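Local atomic coordinates of outer membrane protein SusF (Bacteroides thetaiotaomicron, PDB entry 4FE9), a protein that binds starch at the bacterial cell surface through carbohydrate-binding modules, ahead of starch transport into the periplasm for degradation. Residues A[157-162]-A[180-185]; A[317-322]-A[354-359]. All coordinates share one frame; numbering follows the deposited sequence.

Interactions 1 and 2 lie in consecutive carbohydrate-binding modules of SusF and follow one another along the chain, the first closing before the second opens. They share no sheet: strand 179-186 belongs to the antiparallel sheet of module 1, strand 348-357 to that of module 2. Their centres are about 26 Å apart and their nearest atoms about 7 Å, without touching. The plan is nonetheless alike. In each, a loop puts an aspartate on a bound glucose and the phenylalanine that follows it onto aliphatic side chains of a strand, so that each loop, 157-162 and 317-322, touches both a sugar and a strand of its own module.

Interaction 1: residues A[157-162]-A[180-185]; sequences GDFTGW and YILEAE. With GLC (alpha-D-glucopyranose), chain B; GLC (alpha-D-glucopyranose), chain C.
F159 rests on L182 and A184, joining the glucan-binding loop of carbohydrate-binding module 1 to strand 179-186 of its antiparallel sheet. This contact is purely apolar. F159 CG sits between the backbone N and the carbonyl carbon (chi1 75°), which turns the ring toward the strand. L182 CD2 meets the ring at its edge, 4.0 Å from F159 CZ, while A184 CB comes in obliquely, 3.9 Å from F159 CE1. T160 CG2 lies over one face of the same ring.

Hydrogen bonds shape the loop. G157 O accepts from both T160 N and G161 N, and G157 N gives a nearly straight bond (172°) to T160 OG1, 3.0 Å away.

Face contact and polar bonds hold the sugar. The W162 indole is sandwiched between G157 CA and C6 of the chain B glucose, which sits over the other face, 3.6 Å from W162 CE2. An alanine here would remove that platform and is likely to leave the D158 carboxylate without its indole N-H, less firmly set for the sugar. N191, K193 and D216 add further sugar bonds. W162 NE1 points at D158 OD2 in the indole plane. The same D158 OD2 accepts from O6 of the chain C glucose at 2.7 Å.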
# COMPACT_ATOMS: atom_id res chain seq x y z
N GLY A 157 13.73 4.30 -21.61
CA GLY A 157 14.29 2.95 -21.51
C GLY A 157 14.14 2.13 -22.77
O GLY A 157 13.93 2.68 -23.86
N ASP A 158 14.42 0.83 -22.66
CA ASP A 158 14.32 -0.09 -23.81
C ASP A 158 12.91 -0.02 -24.39
O ASP A 158 12.73 -0.06 -25.59
CB ASP A 158 14.63 -1.54 -23.43
CG ASP A 158 16.03 -1.72 -22.77
OD1 ASP A 158 16.15 -2.57 -21.86
OD2 ASP A 158 17.02 -1.20 -23.29
N PHE A 159 11.91 0.17 -23.52
CA PHE A 159 10.53 0.12 -23.96
C PHE A 159 10.06 1.37 -24.68
O PHE A 159 9.11 1.31 -25.46
CB PHE A 159 9.56 -0.29 -22.83
CG PHE A 159 9.29 0.80 -21.80
CD1 PHE A 159 8.16 1.60 -21.90
CD2 PHE A 159 10.12 0.96 -20.69
CE1 PHE A 159 7.92 2.61 -20.96
CE2 PHE A 159 9.89 1.95 -19.76
CZ PHE A 159 8.79 2.79 -19.89
N THR A 160 10.74 2.49 -24.44
CA THR A 160 10.42 3.71 -25.14
C THR A 160 11.31 3.90 -26.36
O THR A 160 10.91 4.56 -27.30
CB THR A 160 10.56 5.00 -24.21
OG1 THR A 160 11.95 5.24 -23.90
CG2 THR A 160 9.75 4.85 -22.92
N GLY A 161 12.58 3.50 -26.24
CA GLY A 161 13.64 4.04 -27.09
C GLY A 161 14.46 5.08 -26.34
O GLY A 161 13.91 5.95 -25.67
N TRP A 162 15.78 4.94 -26.40
CA TRP A 162 16.64 5.79 -25.61
C TRP A 162 16.86 7.16 -26.30
O TRP A 162 17.96 7.49 -26.67
CB TRP A 162 17.97 5.07 -25.33
CG TRP A 162 17.82 3.82 -24.49
CD1 TRP A 162 17.60 2.55 -24.94
CD2 TRP A 162 17.88 3.73 -23.05
NE1 TRP A 162 17.48 1.67 -23.87
CE2 TRP A 162 17.69 2.37 -22.70
CE3 TRP A 162 18.08 4.67 -22.02
CZ2 TRP A 162 17.77 1.92 -21.37
CZ3 TRP A 162 18.06 4.22 -20.70
CH2 TRP A 162 17.90 2.87 -20.38
N TYR A 180 5.93 10.55 -8.14
CA TYR A 180 5.71 10.53 -9.58
C TYR A 180 5.51 9.11 -10.06
O TYR A 180 6.18 8.18 -9.61
CB TYR A 180 6.90 11.14 -10.31
CG TYR A 180 7.18 12.54 -9.94
CD1 TYR A 180 6.66 13.58 -10.69
CD2 TYR A 180 7.84 12.84 -8.75
CE1 TYR A 180 6.89 14.91 -10.33
CE2 TYR A 180 7.98 14.16 -8.33
CZ TYR A 180 7.54 15.19 -9.14
OH TYR A 180 7.77 16.49 -8.79
N ILE A 181 4.62 8.95 -11.03
CA ILE A 181 4.10 7.65 -11.42
C ILE A 181 4.16 7.54 -12.94
O ILE A 181 3.79 8.49 -13.65
CB ILE A 181 2.62 7.50 -10.99
CG1 ILE A 181 2.47 7.67 -9.48
CG2 ILE A 181 2.07 6.18 -11.45
CD1 ILE A 181 3.01 6.55 -8.71
N LEU A 182 4.45 6.35 -13.44
CA LEU A 182 4.17 6.02 -14.83
C LEU A 182 3.61 4.63 -14.92
O LEU A 182 4.23 3.68 -14.49
CB LEU A 182 5.44 6.10 -15.69
CG LEU A 182 5.18 5.91 -17.16
CD1 LEU A 182 4.72 7.21 -17.79
CD2 LEU A 182 6.40 5.33 -17.89
N GLU A 183 2.46 4.51 -15.55
CA GLU A 183 1.92 3.23 -15.91
C GLU A 183 2.26 2.94 -17.34
O GLU A 183 2.23 3.82 -18.16
CB GLU A 183 0.41 3.23 -15.71
CG GLU A 183 0.01 3.65 -14.31
CD GLU A 183 -1.49 3.70 -14.12
OE1 GLU A 183 -2.12 2.63 -13.96
OE2 GLU A 183 -2.05 4.80 -14.29
N ALA A 184 2.73 1.74 -17.61
CA ALA A 184 3.08 1.37 -18.96
C ALA A 184 2.74 -0.09 -19.15
O ALA A 184 2.49 -0.81 -18.17
CB ALA A 184 4.58 1.61 -19.22
N GLU A 185 2.70 -0.53 -20.40
CA GLU A 185 2.58 -1.95 -20.66
C GLU A 185 3.63 -2.36 -21.65
O GLU A 185 3.81 -1.70 -22.67
CB GLU A 185 1.19 -2.28 -21.20
CG GLU A 185 0.98 -3.81 -21.39
CD GLU A 185 -0.39 -4.17 -21.95
OE1 GLU A 185 -1.20 -3.24 -22.21
OE2 GLU A 185 -0.65 -5.38 -22.14
C1 GLC B . 22.42 5.42 -22.39
C2 GLC B . 22.06 5.13 -20.94
C3 GLC B . 22.41 3.68 -20.60
C4 GLC B . 21.68 2.76 -21.55
C5 GLC B . 21.98 3.13 -23.00
C6 GLC B . 21.09 2.31 -23.91
O2 GLC B . 22.84 5.98 -20.08
O3 GLC B . 21.99 3.42 -19.27
O4 GLC B . 22.05 1.41 -21.32
O5 GLC B . 21.68 4.54 -23.25
O6 GLC B . 21.48 2.55 -25.25
C1 GLC C . 21.09 0.74 -20.55
C2 GLC C . 21.77 -0.11 -19.52
C3 GLC C . 22.65 -1.15 -20.18
C4 GLC C . 21.91 -1.89 -21.28
C5 GLC C . 20.97 -1.21 -21.97
C6 GLC C . 20.23 -1.94 -23.05
O2 GLC C . 22.57 0.73 -18.68
O3 GLC C . 23.12 -2.03 -19.17
O4 GLC C . 22.69 -2.78 -22.14
O5 GLC C . 20.29 -0.07 -21.38
O6 GLC C . 19.13 -2.61 -22.43

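Interaction 2: residues A[317-322]-A[354-359]; sequences NDFGFV and VSVIGD. With GLC (alpha-D-glucopyranose), chain D.
F319 reaches across to strand 348-357 with the far end of its ring, where CZ meets two valines that project from the strand toward it. CG of F319 sits between its own backbone N and carbonyl carbon (chi1 56°), and this first torsion places CZ against the valines. The second (chi2 100°) sets only the plane of the ring, turning it so that V354 CG1 lies in that plane.

The two valines have nearly the same first torsion but offer different methyls. V354 uses CG1, the branch anti to the backbone N. This methyl lies at the ring edge, 3.8 Å from F319 CZ and 4.0 Å from F319 CE1. V356 turns its other branch to the ring: CG2 approaches obliquely, 3.4 Å from F319 CZ and 3.9 Å from F319 CE2. CZ thus touches one methyl from each valine, and the contact with V356 is the tighter. All three residues are buried, and no hydrogen bond crosses between the segments. K361 and I363 of the neighbouring strand 360-366 also touch F319, while its backbone bonds to F309 on strand 306-310.

Just before the phenylalanine, the carboxylate of D318 serves the sugar. D318 OD1 accepts a hydrogen bond from O2 of the chain D glucose at 2.8 Å and forms a salt bridge with K308, which binds glucose as well; D318 OD2 is held by the backbone N of G316. The positive charge of K308 probably stabilises the carboxylate as an anion.

The phenylalanine-valine packing lies behind the starch site, joining the loop that carries D318 to strand 348-357 in the antiparallel sheet of carbohydrate-binding module 2.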
# COMPACT_ATOMS: atom_id res chain seq x y z
N ASN A 317 -5.64 -18.82 -7.81
CA ASN A 317 -5.34 -17.41 -7.55
C ASN A 317 -6.36 -16.79 -6.61
O ASN A 317 -6.55 -15.57 -6.59
CB ASN A 317 -5.25 -16.63 -8.86
CG ASN A 317 -4.12 -17.12 -9.76
OD1 ASN A 317 -4.36 -17.74 -10.81
ND2 ASN A 317 -2.90 -16.90 -9.33
N ASP A 318 -6.91 -17.60 -5.74
CA ASP A 318 -7.90 -17.16 -4.79
C ASP A 318 -7.21 -16.57 -3.53
O ASP A 318 -6.02 -16.76 -3.32
CB ASP A 318 -8.76 -18.35 -4.39
CG ASP A 318 -7.93 -19.57 -4.08
OD1 ASP A 318 -7.54 -19.70 -2.90
OD2 ASP A 318 -7.55 -20.31 -5.02
N PHE A 319 -7.93 -15.75 -2.79
CA PHE A 319 -7.41 -15.18 -1.56
C PHE A 319 -8.52 -15.00 -0.53
O PHE A 319 -9.70 -14.94 -0.88
CB PHE A 319 -6.72 -13.83 -1.83
CG PHE A 319 -7.61 -12.82 -2.51
CD1 PHE A 319 -8.22 -11.80 -1.78
CD2 PHE A 319 -7.70 -12.79 -3.91
CE1 PHE A 319 -9.03 -10.84 -2.42
CE2 PHE A 319 -8.58 -11.90 -4.55
CZ PHE A 319 -9.22 -10.89 -3.81
N GLY A 320 -8.13 -14.89 0.73
CA GLY A 320 -9.09 -14.74 1.81
C GLY A 320 -8.70 -13.59 2.71
O GLY A 320 -8.68 -12.42 2.28
N PHE A 321 -8.30 -13.91 3.94
CA PHE A 321 -7.76 -12.90 4.84
C PHE A 321 -6.45 -12.31 4.25
O PHE A 321 -5.60 -13.05 3.75
CB PHE A 321 -7.52 -13.50 6.24
CG PHE A 321 -7.09 -12.51 7.26
CD1 PHE A 321 -8.04 -11.77 7.98
CD2 PHE A 321 -5.73 -12.24 7.47
CE1 PHE A 321 -7.65 -10.71 8.81
CE2 PHE A 321 -5.33 -11.29 8.42
CZ PHE A 321 -6.30 -10.50 9.08
N VAL A 322 -6.38 -10.99 4.18
CA VAL A 322 -5.20 -10.30 3.68
C VAL A 322 -4.80 -9.20 4.66
O VAL A 322 -5.55 -8.86 5.55
CB VAL A 322 -5.46 -9.65 2.27
CG1 VAL A 322 -5.98 -10.67 1.29
CG2 VAL A 322 -6.43 -8.49 2.40
N VAL A 354 -13.72 -4.79 -2.46
CA VAL A 354 -12.49 -5.55 -2.70
C VAL A 354 -11.66 -4.89 -3.85
O VAL A 354 -12.22 -4.47 -4.89
CB VAL A 354 -12.76 -7.02 -3.07
CG1 VAL A 354 -11.42 -7.78 -3.26
CG2 VAL A 354 -13.63 -7.72 -2.03
N SER A 355 -10.37 -4.74 -3.64
CA SER A 355 -9.50 -4.16 -4.65
C SER A 355 -8.26 -5.04 -4.84
O SER A 355 -7.69 -5.53 -3.86
CB SER A 355 -9.09 -2.75 -4.23
OG SER A 355 -8.34 -2.11 -5.25
N VAL A 356 -7.93 -5.34 -6.09
CA VAL A 356 -6.81 -6.25 -6.40
C VAL A 356 -6.03 -5.64 -7.57
O VAL A 356 -6.59 -5.46 -8.67
CB VAL A 356 -7.33 -7.65 -6.83
CG1 VAL A 356 -6.17 -8.59 -7.22
CG2 VAL A 356 -8.18 -8.26 -5.74
N ILE A 357 -4.83 -5.19 -7.31
CA ILE A 357 -3.96 -4.80 -8.39
C ILE A 357 -2.63 -5.47 -8.25
O ILE A 357 -2.01 -5.39 -7.20
CB ILE A 357 -3.79 -3.30 -8.46
CG1 ILE A 357 -5.11 -2.64 -8.83
CG2 ILE A 357 -2.72 -2.93 -9.53
CD1 ILE A 357 -5.34 -1.33 -8.14
N GLY A 358 -2.26 -6.26 -9.27
CA GLY A 358 -1.11 -7.12 -9.18
C GLY A 358 -1.15 -7.99 -7.94
O GLY A 358 -2.06 -8.79 -7.77
N ASP A 359 -0.25 -7.69 -7.01
CA ASP A 359 -0.11 -8.45 -5.75
C ASP A 359 -0.93 -7.85 -4.59
O ASP A 359 -1.23 -8.55 -3.64
CB ASP A 359 1.36 -8.51 -5.34
CG ASP A 359 2.16 -9.47 -6.20
OD1 ASP A 359 1.77 -10.66 -6.30
OD2 ASP A 359 3.16 -9.02 -6.82
C1 GLC D . -7.49 -24.20 -2.89
C2 GLC D . -7.79 -22.91 -2.14
C3 GLC D . -8.35 -23.19 -0.77
C4 GLC D . -9.57 -24.09 -0.89
C5 GLC D . -9.21 -25.33 -1.66
C6 GLC D . -10.44 -26.22 -1.85
O2 GLC D . -6.58 -22.18 -2.00
O3 GLC D . -8.71 -21.98 -0.10
O4 GLC D . -9.97 -24.50 0.39
O5 GLC D . -8.67 -25.00 -2.95
O6 GLC D . -10.03 -27.37 -2.58